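Local atomic coordinates of cytochrome c7 (PDB entry 3H34), a protein that probably carries electrons through covalently attached c-type hemes, as a small multiheme cytochrome of a family involved in Fe(III) respiration. Residues A[22-26]-A[27-31]. Residues are numbered along the deposited sequence; the frame is centred on the assembly and turned at random.
Sequences EFVRE and CRSCH. With HEM (protoporphyrin IX containing Fe), chain B.
The CXXCH heme-attachment motif, Cys27 to His31, begins in a short 3-10 turn, 27-29, that packs against Val24 and Glu26 just before it. Ser29 N donates to Glu26 O (3.2 Å, N-H...O angle 155°), approaching from above the carbonyl plane. Two waters reinforce this N-terminal end. One donates to Glu26 OE1 (2.8 Å) and accepts from Arg28 N. The other accepts from Glu26 N and is hydrogen-bonded to Ser29 OG (2.7 Å), so carboxylate and hydroxyl are each linked through water to a main-chain amide. Val24 CG1 touches both Ser29 CB (3.7 Å) and heme methyl CMC (3.6 Å), a chi1 of -175° turning this methyl away from the backbone N; a second heme also touches the valine. Cys27 SG and Cys30 SG form thioethers to heme CAB and CAC. Cys27 O accepts from both Cys30 N and His31 N, curling the motif so that His31 NE2 reaches the iron at 2.0 Å; His17 is the other axial ligand. Two thioethers and one axial bond, from three residues within a five-residue span, thus hold the heme, and bis-histidine ligation fills both axial positions, consistent with electron transfer rather than binding of an exogenous ligand.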
ATOM      1  N   GLU A  22      12.665  -0.321   1.131  1.00 11.36           N
ATOM      2  CA  GLU A  22      13.876  -0.383   0.325  1.00 12.88           C
ATOM      3  C   GLU A  22      13.700   0.537  -0.880  1.00 11.24           C
ATOM      4  O   GLU A  22      14.670   0.891  -1.551  1.00 10.77           O
ATOM      5  CB  GLU A  22      14.132  -1.814  -0.163  1.00 15.03           C
ATOM      6  N   PHE A  23      12.452   0.933  -1.127  1.00  9.47           N
ATOM      7  CA  PHE A  23      12.098   1.788  -2.258  1.00  7.88           C
ATOM      8  C   PHE A  23      11.568   3.157  -1.836  1.00  8.46           C
ATOM      9  O   PHE A  23      11.650   4.126  -2.597  1.00  8.62           O
ATOM     10  CB  PHE A  23      11.025   1.089  -3.104  1.00  8.02           C
ATOM     11  CG  PHE A  23      11.487  -0.190  -3.735  1.00  8.53           C
ATOM     12  CD1 PHE A  23      11.360  -1.400  -3.059  1.00  9.18           C
ATOM     13  CD2 PHE A  23      12.075  -0.187  -4.996  1.00  9.38           C
ATOM     14  CE1 PHE A  23      11.814  -2.593  -3.631  1.00  9.53           C
ATOM     15  CE2 PHE A  23      12.532  -1.372  -5.577  1.00  9.01           C
ATOM     16  CZ  PHE A  23      12.402  -2.576  -4.896  1.00  9.78           C
ATOM     17  N   VAL A  24      11.015   3.226  -0.629  1.00  7.76           N
ATOM     18  CA  VAL A  24      10.442   4.465  -0.116  1.00  8.08           C
ATOM     19  C   VAL A  24      11.299   4.998   1.021  1.00  9.31           C
ATOM     20  O   VAL A  24      11.411   4.375   2.079  1.00 10.10           O
ATOM     21  CB  VAL A  24       8.999   4.232   0.374  1.00  6.94           C
ATOM     22  CG1 VAL A  24       8.370   5.553   0.804  1.00  7.09           C
ATOM     23  CG2 VAL A  24       8.178   3.595  -0.739  1.00  8.39           C
ATOM     24  N   ARG A  25      11.891   6.163   0.793  1.00  9.44           N
ATOM     25  CA  ARG A  25      12.785   6.779   1.763  1.00 10.09           C
ATOM     26  C   ARG A  25      12.198   7.105   3.124  1.00 10.22           C
ATOM     27  O   ARG A  25      12.842   6.862   4.144  1.00 11.24           O
ATOM     28  CB  ARG A  25      13.386   8.060   1.187  1.00 11.64           C
ATOM     29  CG  ARG A  25      14.446   8.684   2.086  1.00 14.98           C
ATOM     30  CD  ARG A  25      15.711   7.834   2.107  1.00 17.86           C
ATOM     31  NE  ARG A  25      16.649   8.254   3.145  1.00 19.96           N
ATOM     32  CZ  ARG A  25      16.618   7.820   4.402  1.00 21.18           C
ATOM     33  NH1 ARG A  25      15.693   6.948   4.784  1.00 19.54           N
ATOM     34  NH2 ARG A  25      17.512   8.258   5.278  1.00 21.41           N
ATOM     35  N   GLU A  26      10.986   7.652   3.137  1.00  9.49           N
ATOM     36  CA  GLU A  26      10.344   8.064   4.381  1.00  8.35           C
ATOM     37  C   GLU A  26       9.102   7.300   4.810  1.00  8.10           C
ATOM     38  O   GLU A  26       8.238   6.988   3.991  1.00  9.09           O
ATOM     39  CB  GLU A  26       9.945   9.539   4.302  1.00  9.70           C
ATOM     40  CG  GLU A  26      11.074  10.539   4.251  1.00 10.96           C
ATOM     41  CD  GLU A  26      10.587  11.935   4.588  1.00 13.93           C
ATOM     42  OE1 GLU A  26      10.041  12.117   5.699  1.00 12.66           O
ATOM     43  OE2 GLU A  26      10.741  12.846   3.747  1.00 14.47           O
ATOM     44  N   CYS A  27       9.003   7.035   6.110  1.00  6.50           N
ATOM     45  CA  CYS A  27       7.828   6.373   6.658  1.00  7.61           C
ATOM     46  C   CYS A  27       6.656   7.324   6.426  1.00  6.34           C
ATOM     47  O   CYS A  27       5.533   6.897   6.163  1.00  6.39           O
ATOM     48  CB  CYS A  27       7.956   6.177   8.173  1.00  6.82           C
ATOM     49  SG  CYS A  27       9.495   5.419   8.774  1.00  8.62           S
ATOM     50  N   ARG A  28       6.938   8.619   6.544  1.00  7.59           N
ATOM     51  CA  ARG A  28       5.933   9.670   6.398  1.00  7.67           C
ATOM     52  C   ARG A  28       5.239   9.673   5.037  1.00  7.82           C
ATOM     53  O   ARG A  28       4.162  10.243   4.888  1.00  7.77           O
ATOM     54  CB  ARG A  28       6.573  11.043   6.661  1.00  7.80           C
ATOM     55  CG  ARG A  28       5.580  12.195   6.886  1.00  7.75           C
ATOM     56  CD  ARG A  28       4.832  12.057   8.220  1.00  7.44           C
ATOM     57  NE  ARG A  28       3.809  13.091   8.403  1.00  8.46           N
ATOM     58  CZ  ARG A  28       4.048  14.347   8.775  1.00  7.88           C
ATOM     59  NH1 ARG A  28       5.289  14.754   9.036  1.00  7.90           N
ATOM     60  NH2 ARG A  28       3.039  15.200   8.902  1.00  8.84           N
ATOM     61  N   SER A  29       5.850   9.046   4.039  1.00  7.69           N
ATOM     62  CA  SER A  29       5.230   9.005   2.719  1.00  9.06           C
ATOM     63  C   SER A  29       3.935   8.193   2.754  1.00 10.31           C
ATOM     64  O   SER A  29       3.081   8.329   1.880  1.00 10.84           O
ATOM     65  CB  SER A  29       6.200   8.413   1.694  1.00  9.23           C
ATOM     66  OG  SER A  29       7.272   9.307   1.447  1.00 10.90           O
ATOM     67  N   CYS A  30       3.782   7.361   3.780  1.00  9.32           N
ATOM     68  CA  CYS A  30       2.582   6.542   3.911  1.00  8.71           C
ATOM     69  C   CYS A  30       1.906   6.748   5.259  1.00  9.75           C
ATOM     70  O   CYS A  30       0.708   6.508   5.409  1.00 12.07           O
ATOM     71  CB  CYS A  30       2.933   5.059   3.788  1.00 10.18           C
ATOM     72  SG  CYS A  30       3.776   4.564   2.252  1.00  9.47           S
ATOM     73  N   HIS A  31       2.681   7.201   6.234  1.00  9.05           N
ATOM     74  CA  HIS A  31       2.176   7.382   7.591  1.00  6.34           C
ATOM     75  C   HIS A  31       1.915   8.798   8.052  1.00  8.46           C
ATOM     76  O   HIS A  31       2.336   9.770   7.431  1.00  9.12           O
ATOM     77  CB  HIS A  31       3.156   6.761   8.586  1.00  6.88           C
ATOM     78  CG  HIS A  31       3.134   5.270   8.602  1.00  6.22           C
ATOM     79  ND1 HIS A  31       2.125   4.523   9.162  1.00  5.84           N
ATOM     80  CD2 HIS A  31       4.021   4.375   8.098  1.00  5.21           C
ATOM     81  CE1 HIS A  31       2.423   3.234   8.991  1.00  4.30           C
ATOM     82  NE2 HIS A  31       3.564   3.090   8.350  1.00  7.17           N
TER
HETATM   83  CHA HEM B  72       1.646  -0.279   9.399  1.00  7.77           C
HETATM   84  CHB HEM B  72       5.850   1.522  10.994  1.00  7.38           C
HETATM   85  CHC HEM B  72       7.061   2.688   6.427  1.00  7.18           C
HETATM   86  CHD HEM B  72       2.564   1.602   5.018  1.00  7.30           C
HETATM   87  C1A HEM B  72       2.736   0.036  10.197  1.00  9.13           C
HETATM   88  C2A HEM B  72       2.762  -0.177  11.630  1.00 10.60           C
HETATM   89  C3A HEM B  72       3.915   0.375  12.067  1.00  9.49           C
HETATM   90  C4A HEM B  72       4.600   0.925  10.933  1.00  7.61           C
HETATM   91  CMA HEM B  72       4.399   0.415  13.509  1.00  9.02           C
HETATM   92  CAA HEM B  72       1.666  -0.798  12.488  1.00 14.75           C
HETATM   93  CBA HEM B  72       1.788  -2.305  12.608  1.00 18.99           C
HETATM   94  CGA HEM B  72       0.662  -2.914  13.418  1.00 21.68           C
HETATM   95  O1A HEM B  72      -0.497  -2.871  12.956  1.00 23.63           O
HETATM   96  O2A HEM B  72       0.936  -3.429  14.523  1.00 26.27           O
HETATM   97  C1B HEM B  72       6.512   2.028   9.878  1.00  5.76           C
HETATM   98  C2B HEM B  72       7.804   2.679   9.948  1.00  5.67           C
HETATM   99  C3B HEM B  72       8.168   2.968   8.668  1.00  5.96           C
HETATM  100  C4B HEM B  72       7.084   2.525   7.813  1.00  5.58           C
HETATM  101  CMB HEM B  72       8.578   3.017  11.226  1.00  7.69           C
HETATM  102  CAB HEM B  72       9.442   3.688   8.221  1.00  7.09           C
HETATM  103  CBB HEM B  72      10.738   2.946   8.535  1.00  6.70           C
HETATM  104  C1C HEM B  72       5.956   2.404   5.643  1.00  6.06           C
HETATM  105  C2C HEM B  72       5.876   2.753   4.230  1.00  6.84           C
HETATM  106  C3C HEM B  72       4.607   2.476   3.836  1.00  7.53           C
HETATM  107  C4C HEM B  72       3.906   1.975   5.009  1.00  7.77           C
HETATM  108  CMC HEM B  72       6.983   3.391   3.396  1.00  9.31           C
HETATM  109  CAC HEM B  72       3.966   2.766   2.471  1.00  6.78           C
HETATM  110  CBC HEM B  72       4.724   2.249   1.251  1.00  8.24           C
HETATM  111  C1D HEM B  72       1.926   1.040   6.121  1.00  6.89           C
HETATM  112  C2D HEM B  72       0.586   0.517   6.067  1.00  7.53           C
HETATM  113  C3D HEM B  72       0.341  -0.051   7.273  1.00  8.37           C
HETATM  114  C4D HEM B  72       1.538   0.102   8.067  1.00  6.74           C
HETATM  115  CMD HEM B  72      -0.373   0.606   4.873  1.00 10.97           C
HETATM  116  CAD HEM B  72      -0.981  -0.634   7.728  1.00  8.57           C
HETATM  117  CBD HEM B  72      -1.813   0.409   8.467  1.00 11.23           C
HETATM  118  CGD HEM B  72      -3.161  -0.125   8.917  1.00 12.94           C
HETATM  119  O1D HEM B  72      -3.894   0.617   9.598  1.00 15.76           O
HETATM  120  O2D HEM B  72      -3.487  -1.284   8.588  1.00 14.88           O
HETATM  121  NA  HEM B  72       3.867   0.738   9.775  1.00  5.49           N
HETATM  122  NB  HEM B  72       6.050   1.974   8.558  1.00  6.63           N
HETATM  123  NC  HEM B  72       4.746   1.906   6.110  1.00  4.97           N
HETATM  124  ND  HEM B  72       2.515   0.789   7.363  1.00  6.59           N
HETATM  125 FE   HEM B  72       4.311   1.324   7.944  1.00  6.88          FE
HETATM  126  O   HOH W   1       9.556  10.026   7.513  1.00  9.30           O
HETATM  127  O   HOH W   2       9.807   8.828   0.619  1.00 11.92           O